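Side-chain contacts in ferredoxin NADP reductase (Plasmodium falciparum, PDB 3JQQ), which transfers electrons between ferredoxin and NADP(H) by way of bound FAD, and may serve the last step of isoprenoid precursor synthesis in the apicoplast: residues Ser187-Leu192 and Gly209-Tyr214; Lys191-Asp196 and Asn238-His243. The protein carries 1 engineered substitution. All blocks are in the same frame, centred on the assembly; numbering follows the deposited sequence.

Contact 1. Residues Ser187-Leu192 and Gly209-Tyr214; sequences SFLKKL and GYITIY
Leu189 of helix 183-192 packs on Ile211 and Ile213 of strand 211-217, and Leu192 on Ile211, the helix-on-sheet packing of the parallel NADP-binding domain of ferredoxin reductases. The axes of 187-192 and 211-214 run nearly antiparallel, at 159°, and come within 12.1 Å of each other, so the gap has to be bridged by the branched ends of the side chains. The bump on the sheet side is CD1 of Ile211. It enters the notch between the two leucines, one helical turn apart, and touches Leu189 CD2 at 3.7 Å and Leu192 CD1 at 3.9 Å; both pairs of side chains meet at a slant. Ile211 can reach this notch because CG1 lies anti to its carbonyl carbon (chi1 -60°) and CD1 continues in an extended line (chi2 165°). Polar atoms play no part across the interface, which is buried and purely apolar. In the adjacent strand 173-178, Phe173 and Phe175 also touch Ile211. The fork of Leu189 serves both isoleucines: while one methyl rests on Ile211, the other faces the next residue of the strand that points to the helix, Leu189 CD1 meeting Ile213 CD1 tip to tip at 4.1 Å.

Contact 2. Residues Lys191-Asp196 and Asn238-His243; sequences KLFAYD and NNINIH
Phe193 meets Asn239 and Ile240 just where the chain leaves helix 183-192. The approach to it begins at Lys191, whose carbonyl O accepts a weak, 3.5 Å hydrogen bond from Ala194 N as the helix runs out. Leu192 is the last helical residue. Phe193 is the first with non-helical backbone angles, and its CG, anti to the carbonyl carbon (chi1 -66°), carries the ring toward the start of strand 240-246. That strand forms one border of the five-stranded parallel sheet in the NADP-binding domain, so the aromatic ring covers a sheet margin at the point where a loop becomes a strand. Asn239 offers its aliphatic part to the ring, CB lying 4.1 Å from Phe193 CE1, with the ring and amide planes 43° apart. The amide itself turns to other work: Asn239 ND2 donates a hydrogen bond to Gly209 O. Farther round the ring and on the same side of its plane, Phe193 CE2 makes a looser apolar contact with Ile240 CD1 at 4.5 Å, and Tyr236 stacks on the same ring. Past Ala194 the chain heads away from the strand, and Tyr195 lays its side chain against Lys190 and Glu228 instead.

Contacts 1 and 2, their centres about 5 Å apart, are adjoining contacts that pack the end of one helix, and the residue just after it, on a single parallel sheet. Helix 183-192 comes first along the chain and supplies both, through its last turn and then the residue that follows it; strand 211-217 comes next, and strand 240-246 after helix 226-235. The two strands are neighbours, tied by probable backbone hydrogen bonds such as Ile213 O to His243 N (2.7 Å). Leu189 also touches Ile240 and Phe193 also touches Ile211, so Leu189 and Phe193 each touch both strands. Both contacts are structural packing within the NADP-binding domain: in contact 1 the Ile213 side chain is about 13 Å from bound adenosine-2'-5'-diphosphate, whereas contact 2 lies away from the known binding sites.

Contact 1. Residues Ser187-Leu192 and Gly209-Tyr214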
# COMPACT_ATOMS: atom_id res chain seq x y z
N SER B 187 -17.93 -12.59 1.80
CA SER B 187 -18.53 -13.27 0.66
C SER B 187 -18.60 -14.77 0.92
O SER B 187 -19.66 -15.40 0.76
CB SER B 187 -17.70 -13.01 -0.60
OG SER B 187 -18.22 -13.70 -1.72
N PHE B 188 -17.48 -15.35 1.35
CA PHE B 188 -17.44 -16.75 1.71
C PHE B 188 -18.52 -17.11 2.74
O PHE B 188 -19.26 -18.08 2.56
CB PHE B 188 -16.06 -17.14 2.27
CG PHE B 188 -14.95 -17.02 1.27
CD1 PHE B 188 -13.63 -16.99 1.69
CD2 PHE B 188 -15.21 -16.93 -0.09
CE1 PHE B 188 -12.59 -16.89 0.78
CE2 PHE B 188 -14.18 -16.82 -1.01
CZ PHE B 188 -12.87 -16.80 -0.57
N LEU B 189 -18.59 -16.33 3.82
CA LEU B 189 -19.52 -16.63 4.91
C LEU B 189 -20.97 -16.56 4.45
O LEU B 189 -21.80 -17.36 4.89
CB LEU B 189 -19.30 -15.66 6.09
CG LEU B 189 -17.99 -15.79 6.87
CD1 LEU B 189 -17.86 -14.65 7.88
CD2 LEU B 189 -17.91 -17.14 7.58
N LYS B 190 -21.27 -15.61 3.58
CA LYS B 190 -22.62 -15.47 3.06
C LYS B 190 -23.02 -16.69 2.23
O LYS B 190 -24.18 -17.11 2.25
CB LYS B 190 -22.76 -14.18 2.24
CG LYS B 190 -22.81 -12.92 3.09
CD LYS B 190 -22.74 -11.66 2.23
CE LYS B 190 -22.89 -10.41 3.08
NZ LYS B 190 -22.71 -9.18 2.26
N LYS B 191 -22.06 -17.27 1.51
CA LYS B 191 -22.34 -18.49 0.76
C LYS B 191 -22.48 -19.70 1.69
O LYS B 191 -23.42 -20.47 1.57
CB LYS B 191 -21.26 -18.77 -0.29
CG LYS B 191 -21.42 -20.12 -0.97
CD LYS B 191 -20.30 -20.42 -1.95
CE LYS B 191 -20.36 -21.86 -2.43
NZ LYS B 191 -21.64 -22.18 -3.13
N LEU B 192 -21.52 -19.85 2.60
CA LEU B 192 -21.48 -21.02 3.47
C LEU B 192 -22.66 -21.09 4.44
O LEU B 192 -23.26 -22.15 4.62
CB LEU B 192 -20.16 -21.05 4.26
CG LEU B 192 -18.86 -21.09 3.45
CD1 LEU B 192 -17.67 -20.71 4.33
CD2 LEU B 192 -18.63 -22.46 2.82
N GLY B 209 -18.65 -26.93 9.16
CA GLY B 209 -17.20 -26.91 9.41
C GLY B 209 -16.84 -25.85 10.43
O GLY B 209 -17.71 -25.16 10.94
N TYR B 210 -15.55 -25.72 10.73
CA TYR B 210 -15.11 -24.71 11.69
C TYR B 210 -14.25 -23.64 11.03
O TYR B 210 -13.29 -23.94 10.32
CB TYR B 210 -14.35 -25.36 12.86
CG TYR B 210 -14.34 -24.50 14.10
CD1 TYR B 210 -15.52 -24.08 14.69
CD2 TYR B 210 -13.14 -24.11 14.69
CE1 TYR B 210 -15.52 -23.30 15.83
CE2 TYR B 210 -13.13 -23.32 15.84
CZ TYR B 210 -14.32 -22.92 16.40
OH TYR B 210 -14.32 -22.14 17.54
N ILE B 211 -14.60 -22.38 11.28
CA ILE B 211 -13.89 -21.24 10.70
C ILE B 211 -13.25 -20.39 11.78
O ILE B 211 -13.91 -19.98 12.74
CB ILE B 211 -14.85 -20.37 9.86
CG1 ILE B 211 -15.46 -21.20 8.72
CG2 ILE B 211 -14.11 -19.15 9.32
CD1 ILE B 211 -16.65 -20.55 8.06
N THR B 212 -11.96 -20.13 11.63
CA THR B 212 -11.24 -19.26 12.56
C THR B 212 -10.79 -18.00 11.84
O THR B 212 -10.08 -18.07 10.84
CB THR B 212 -10.01 -19.97 13.16
OG1 THR B 212 -10.37 -21.28 13.60
CG2 THR B 212 -9.46 -19.17 14.34
N ILE B 213 -11.20 -16.85 12.36
CA ILE B 213 -10.92 -15.59 11.71
C ILE B 213 -9.97 -14.73 12.53
O ILE B 213 -10.20 -14.48 13.71
CB ILE B 213 -12.22 -14.81 11.43
CG1 ILE B 213 -13.23 -15.71 10.72
CG2 ILE B 213 -11.92 -13.56 10.60
CD1 ILE B 213 -14.36 -14.96 10.07
N TYR B 214 -8.89 -14.29 11.88
CA TYR B 214 -7.95 -13.36 12.49
C TYR B 214 -8.02 -12.05 11.72
O TYR B 214 -7.67 -12.00 10.54
CB TYR B 214 -6.53 -13.93 12.45
CG TYR B 214 -6.37 -15.25 13.18
CD1 TYR B 214 -6.31 -16.45 12.48
CD2 TYR B 214 -6.27 -15.29 14.56
CE1 TYR B 214 -6.16 -17.65 13.14
CE2 TYR B 214 -6.12 -16.48 15.23
CZ TYR B 214 -6.06 -17.66 14.52
OH TYR B 214 -5.91 -18.86 15.19

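Contact 2. Residues Lys191-Asp196 and Asn238-His243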
# COMPACT_ATOMS: atom_id res chain seq x y z
N LYS B 191 -22.06 -17.27 1.51
CA LYS B 191 -22.34 -18.49 0.76
C LYS B 191 -22.48 -19.70 1.69
O LYS B 191 -23.42 -20.47 1.57
CB LYS B 191 -21.26 -18.77 -0.29
CG LYS B 191 -21.42 -20.12 -0.97
CD LYS B 191 -20.30 -20.42 -1.95
CE LYS B 191 -20.36 -21.86 -2.43
NZ LYS B 191 -21.64 -22.18 -3.13
N LEU B 192 -21.52 -19.85 2.60
CA LEU B 192 -21.48 -21.02 3.47
C LEU B 192 -22.66 -21.09 4.44
O LEU B 192 -23.26 -22.15 4.62
CB LEU B 192 -20.16 -21.05 4.26
CG LEU B 192 -18.86 -21.09 3.45
CD1 LEU B 192 -17.67 -20.71 4.33
CD2 LEU B 192 -18.63 -22.46 2.82
N PHE B 193 -23.00 -19.96 5.05
CA PHE B 193 -24.06 -19.93 6.05
C PHE B 193 -25.42 -19.51 5.47
O PHE B 193 -26.36 -19.25 6.22
CB PHE B 193 -23.68 -19.00 7.21
CG PHE B 193 -22.51 -19.49 8.02
CD1 PHE B 193 -22.53 -20.74 8.61
CD2 PHE B 193 -21.39 -18.69 8.20
CE1 PHE B 193 -21.46 -21.19 9.36
CE2 PHE B 193 -20.31 -19.14 8.94
CZ PHE B 193 -20.35 -20.39 9.53
N ALA B 194 -25.50 -19.45 4.15
CA ALA B 194 -26.76 -19.14 3.46
C ALA B 194 -27.36 -17.79 3.85
O ALA B 194 -28.58 -17.64 3.91
CB ALA B 194 -27.77 -20.26 3.67
N TYR B 195 -26.50 -16.81 4.11
CA TYR B 195 -26.92 -15.49 4.55
C TYR B 195 -28.03 -14.87 3.70
O TYR B 195 -27.93 -14.83 2.48
CB TYR B 195 -25.74 -14.52 4.61
CG TYR B 195 -26.06 -13.22 5.30
CD1 TYR B 195 -25.91 -13.10 6.68
CD2 TYR B 195 -26.51 -12.11 4.59
CE1 TYR B 195 -26.20 -11.92 7.33
CE2 TYR B 195 -26.81 -10.92 5.24
CZ TYR B 195 -26.65 -10.83 6.61
OH TYR B 195 -26.93 -9.65 7.27
N ASP B 196 -29.07 -14.39 4.37
CA ASP B 196 -30.11 -13.60 3.73
C ASP B 196 -30.55 -12.47 4.65
O ASP B 196 -31.09 -12.71 5.73
CB ASP B 196 -31.30 -14.47 3.33
CG ASP B 196 -32.36 -13.68 2.59
OD1 ASP B 196 -32.21 -12.45 2.47
OD2 ASP B 196 -33.35 -14.30 2.12
N ASN B 238 -20.78 -22.27 17.37
CA ASN B 238 -19.94 -23.47 17.39
C ASN B 238 -19.25 -23.71 16.06
O ASN B 238 -18.51 -24.68 15.90
CB ASN B 238 -20.77 -24.69 17.79
CG ASN B 238 -21.24 -24.64 19.24
OD1 ASN B 238 -22.44 -24.55 19.51
ND2 ASN B 238 -20.29 -24.69 20.17
N ASN B 239 -19.48 -22.82 15.10
CA ASN B 239 -18.89 -22.94 13.77
C ASN B 239 -17.98 -21.78 13.40
O ASN B 239 -17.42 -21.75 12.30
CB ASN B 239 -19.99 -23.10 12.72
CG ASN B 239 -20.87 -24.32 12.96
OD1 ASN B 239 -22.06 -24.19 13.23
ND2 ASN B 239 -20.27 -25.50 12.89
N ILE B 240 -17.82 -20.82 14.31
CA ILE B 240 -16.98 -19.64 14.03
C ILE B 240 -16.35 -19.04 15.28
O ILE B 240 -16.97 -18.96 16.34
CB ILE B 240 -17.76 -18.55 13.28
CG1 ILE B 240 -16.80 -17.63 12.52
CG2 ILE B 240 -18.64 -17.76 14.24
CD1 ILE B 240 -17.48 -16.76 11.47
N ASN B 241 -15.09 -18.61 15.14
CA ASN B 241 -14.36 -17.95 16.22
C ASN B 241 -13.54 -16.79 15.65
O ASN B 241 -12.67 -16.99 14.81
CB ASN B 241 -13.44 -18.95 16.92
CG ASN B 241 -12.80 -18.39 18.18
OD1 ASN B 241 -13.39 -17.55 18.86
ND2 ASN B 241 -11.60 -18.86 18.50
N ILE B 242 -13.84 -15.58 16.10
CA ILE B 242 -13.20 -14.38 15.56
C ILE B 242 -12.22 -13.75 16.54
O ILE B 242 -12.59 -13.39 17.65
CB ILE B 242 -14.23 -13.31 15.18
CG1 ILE B 242 -15.25 -13.86 14.18
CG2 ILE B 242 -13.54 -12.07 14.63
CD1 ILE B 242 -16.45 -12.96 13.97
N HIS B 243 -10.97 -13.60 16.11
CA HIS B 243 -9.96 -12.91 16.90
C HIS B 243 -9.63 -11.55 16.29
O HIS B 243 -9.14 -11.47 15.16
CB HIS B 243 -8.70 -13.76 17.03
CG HIS B 243 -8.92 -15.09 17.69
ND1 HIS B 243 -9.30 -15.21 19.01
CD2 HIS B 243 -8.82 -16.35 17.21
CE1 HIS B 243 -9.42 -16.49 19.32
NE2 HIS B 243 -9.13 -17.21 18.24